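Local coordinates for protein putative ketosteroid isomerase (Parabacteroides distasonis ATCC 8503, PDB 3KE7) that is of unproven function but, as an NTF2-like protein of the SnoaL type, probably binds a small molecule in the pocket that holds bicine in the crystal, at residues P32-V36 / L60-K65. Sequence-based numbering, arbitrary orientation.
Sequences PMAFV and LRTYYK
Met33 and Val36, at the start of the short helix 34-38, come up beside residues 60-65 of helix 57-65, with CA of Val36 6.0 Å from CA of Arg61 and CA of Met33 6.5 Å from CA of Tyr64. Tyr64 extends toward 32-36 and meets Val36, Phe35 and the Pro32 carbonyl. CG2 of Val36 lies 3.4 Å from CG of Tyr64, near the root of the ring, the two side chains running past each other in opposite directions. Pro32 O meets the edge of the same ring close to its plane, 3.6 Å from CD2 of Tyr64. Farther out, the Tyr64 OH comes within 3.4 Å of CB of Phe35. In this NTF2-like fold the two helices lie beside the curved sheet: Tyr64 also packs on Tyr45 of strand 43-46, and Phe35 lies against helix 15-28 and close to the bound bicine. Met33, a selenomethionine at the N-cap position, bends at chi2 (-52°) and chi3 (-80°), which brings its CE to within 3.7 Å of Arg61 O and beside the CG atoms of Arg61 and Lys65. A chi1 of 177° turns CG1 of Val36 toward Arg61, where it sits over one face of the guanidinium, 3.7 Å from NH1; NH2 of the same group forms a salt bridge with Glu58, one turn earlier in the helix.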
ATOM      1  N   PRO B  32      -3.508 -18.457 -13.722  1.00  7.66           N
ATOM      2  CA  PRO B  32      -4.182 -17.194 -13.473  1.00 10.61           C
ATOM      3  C   PRO B  32      -4.491 -16.958 -12.004  1.00  6.41           C
ATOM      4  O   PRO B  32      -4.701 -15.815 -11.626  1.00  8.37           O
ATOM      5  CB  PRO B  32      -5.490 -17.308 -14.264  1.00 13.35           C
ATOM      6  CG  PRO B  32      -5.711 -18.703 -14.435  1.00 12.90           C
ATOM      7  CD  PRO B  32      -4.358 -19.393 -14.465  1.00 11.00           C
HETATM    8  N   MSE B  33      -4.459 -18.012 -11.182  1.00  6.92           N
HETATM    9  CA  MSE B  33      -4.694 -17.884  -9.755  1.00  6.63           C
HETATM   10  C   MSE B  33      -3.409 -17.710  -8.965  1.00  5.24           C
HETATM   11  O   MSE B  33      -3.459 -17.764  -7.733  1.00  6.85           O
HETATM   12  CB  MSE B  33      -5.432 -19.107  -9.196  1.00  8.45           C
HETATM   13  CG  MSE B  33      -6.730 -19.441  -9.902  1.00  9.42           C
HETATM   14 SE   MSE B  33      -7.998 -17.968 -10.070  0.75  6.49          SE
HETATM   15  CE  MSE B  33      -8.712 -18.109  -8.250  1.00  8.17           C
ATOM     16  N   ALA B  34      -2.283 -17.485  -9.642  1.00  6.67           N
ATOM     17  CA  ALA B  34      -0.962 -17.301  -8.954  1.00  5.81           C
ATOM     18  C   ALA B  34      -1.010 -16.335  -7.782  1.00  6.74           C
ATOM     19  O   ALA B  34      -0.541 -16.674  -6.691  1.00  6.69           O
ATOM     20  CB  ALA B  34       0.128 -16.853  -9.937  1.00  6.23           C
ATOM     21  N   PHE B  35      -1.576 -15.147  -7.991  1.00  5.92           N
ATOM     22  CA  PHE B  35      -1.645 -14.184  -6.898  1.00  4.30           C
ATOM     23  C   PHE B  35      -2.560 -14.602  -5.774  1.00  6.45           C
ATOM     24  O   PHE B  35      -2.309 -14.209  -4.622  1.00  7.61           O
ATOM     25  CB  PHE B  35      -2.010 -12.781  -7.401  1.00  4.97           C
ATOM     26  CG  PHE B  35      -0.836 -11.981  -7.893  1.00  7.45           C
ATOM     27  CD1 PHE B  35       0.182 -11.589  -7.027  1.00  7.55           C
ATOM     28  CD2 PHE B  35      -0.749 -11.613  -9.228  1.00  8.61           C
ATOM     29  CE1 PHE B  35       1.271 -10.843  -7.478  1.00  7.48           C
ATOM     30  CE2 PHE B  35       0.321 -10.887  -9.696  1.00  6.51           C
ATOM     31  CZ  PHE B  35       1.313 -10.453  -8.828  1.00  7.43           C
ATOM     32  N   VAL B  36      -3.578 -15.415  -6.039  1.00  7.12           N
ATOM     33  CA  VAL B  36      -4.438 -15.905  -4.984  1.00  6.68           C
ATOM     34  C   VAL B  36      -3.666 -16.916  -4.129  1.00  7.69           C
ATOM     35  O   VAL B  36      -3.688 -16.866  -2.905  1.00  7.07           O
ATOM     36  CB  VAL B  36      -5.715 -16.535  -5.549  1.00  8.55           C
ATOM     37  CG1 VAL B  36      -6.604 -17.118  -4.412  1.00  8.58           C
ATOM     38  CG2 VAL B  36      -6.496 -15.498  -6.378  1.00 10.03           C
ATOM     39  N   LEU B  60     -11.129 -12.406  -2.714  1.00  6.93           N
ATOM     40  CA  LEU B  60     -10.070 -12.279  -3.714  1.00  5.97           C
ATOM     41  C   LEU B  60     -10.177 -13.428  -4.737  1.00  6.03           C
ATOM     42  O   LEU B  60     -10.064 -13.222  -5.936  1.00  5.78           O
ATOM     43  CB  LEU B  60      -8.690 -12.258  -3.066  1.00  6.11           C
ATOM     44  CG  LEU B  60      -7.576 -11.916  -4.061  1.00  7.56           C
ATOM     45  CD1 LEU B  60      -7.632 -10.440  -4.510  1.00  8.37           C
ATOM     46  CD2 LEU B  60      -6.220 -12.266  -3.445  1.00 10.20           C
ATOM     47  N   ARG B  61     -10.324 -14.646  -4.244  1.00  5.70           N
ATOM     48  CA  ARG B  61     -10.458 -15.839  -5.072  1.00  7.58           C
ATOM     49  C   ARG B  61     -11.629 -15.707  -6.026  1.00  6.71           C
ATOM     50  O   ARG B  61     -11.470 -15.932  -7.218  1.00  6.65           O
ATOM     51  CB  ARG B  61     -10.581 -17.083  -4.199  1.00  8.48           C
ATOM     52  CG  ARG B  61     -10.670 -18.331  -5.032  1.00  8.25           C
ATOM     53  CD  ARG B  61     -11.062 -19.554  -4.191  1.00 15.48           C
ATOM     54  NE  ARG B  61     -10.390 -19.545  -2.905  1.00 25.49           N
ATOM     55  CZ  ARG B  61      -9.130 -19.899  -2.698  1.00 27.42           C
ATOM     56  NH1 ARG B  61      -8.360 -20.320  -3.706  1.00 33.23           N
ATOM     57  NH2 ARG B  61      -8.633 -19.831  -1.455  1.00 27.75           N
ATOM     58  N   THR B  62     -12.784 -15.329  -5.531  1.00  7.07           N
ATOM     59  CA  THR B  62     -13.962 -15.123  -6.370  1.00  8.11           C
ATOM     60  C   THR B  62     -13.718 -14.111  -7.476  1.00  7.51           C
ATOM     61  O   THR B  62     -14.094 -14.322  -8.630  1.00  8.05           O
ATOM     62  CB  THR B  62     -15.149 -14.690  -5.482  1.00 10.40           C
ATOM     63  OG1 THR B  62     -15.383 -15.745  -4.544  1.00 14.49           O
ATOM     64  CG2 THR B  62     -16.422 -14.431  -6.330  1.00 14.41           C
ATOM     65  N   TYR B  63     -13.052 -13.006  -7.144  1.00  6.80           N
ATOM     66  CA  TYR B  63     -12.725 -11.985  -8.126  1.00  6.40           C
ATOM     67  C   TYR B  63     -11.770 -12.537  -9.218  1.00  5.25           C
ATOM     68  O   TYR B  63     -12.002 -12.394 -10.428  1.00  5.52           O
ATOM     69  CB  TYR B  63     -12.080 -10.800  -7.408  1.00  7.61           C
ATOM     70  CG  TYR B  63     -11.708  -9.659  -8.293  1.00  5.51           C
ATOM     71  CD1 TYR B  63     -12.666  -8.994  -9.022  1.00  9.44           C
ATOM     72  CD2 TYR B  63     -10.390  -9.219  -8.382  1.00  7.13           C
ATOM     73  CE1 TYR B  63     -12.325  -7.931  -9.835  1.00  7.86           C
ATOM     74  CE2 TYR B  63     -10.051  -8.136  -9.142  1.00  7.67           C
ATOM     75  CZ  TYR B  63     -11.028  -7.514  -9.893  1.00  6.54           C
ATOM     76  OH  TYR B  63     -10.731  -6.437 -10.737  1.00 10.05           O
ATOM     77  N   TYR B  64     -10.711 -13.203  -8.773  1.00  5.28           N
ATOM     78  CA  TYR B  64      -9.720 -13.737  -9.689  1.00  5.13           C
ATOM     79  C   TYR B  64     -10.253 -14.860 -10.571  1.00  4.69           C
ATOM     80  O   TYR B  64      -9.803 -15.041 -11.711  1.00  5.78           O
ATOM     81  CB  TYR B  64      -8.471 -14.238  -8.902  1.00  6.24           C
ATOM     82  CG  TYR B  64      -7.378 -13.240  -8.799  1.00  5.97           C
ATOM     83  CD1 TYR B  64      -7.423 -12.212  -7.912  1.00  8.21           C
ATOM     84  CD2 TYR B  64      -6.280 -13.351  -9.614  1.00  6.90           C
ATOM     85  CE1 TYR B  64      -6.395 -11.299  -7.809  1.00  7.99           C
ATOM     86  CE2 TYR B  64      -5.240 -12.437  -9.553  1.00 10.06           C
ATOM     87  CZ  TYR B  64      -5.296 -11.420  -8.644  1.00  7.72           C
ATOM     88  OH  TYR B  64      -4.229 -10.517  -8.638  1.00  8.48           O
ATOM     89  N   LYS B  65     -11.263 -15.578 -10.096  1.00  6.17           N
ATOM     90  CA  LYS B  65     -11.877 -16.621 -10.904  1.00  4.50           C
ATOM     91  C   LYS B  65     -12.490 -16.051 -12.180  1.00  4.66           C
ATOM     92  O   LYS B  65     -12.624 -16.776 -13.156  1.00  5.54           O
ATOM     93  CB  LYS B  65     -12.968 -17.337 -10.119  1.00  4.99           C
ATOM     94  CG  LYS B  65     -12.431 -18.325  -9.102  1.00  9.31           C
ATOM     95  CD  LYS B  65     -13.525 -18.869  -8.122  1.00 11.54           C
ATOM     96  CE  LYS B  65     -14.725 -19.416  -8.817  1.00 11.32           C
ATOM     97  NZ  LYS B  65     -14.463 -20.754  -9.480  1.00 14.15           N
TER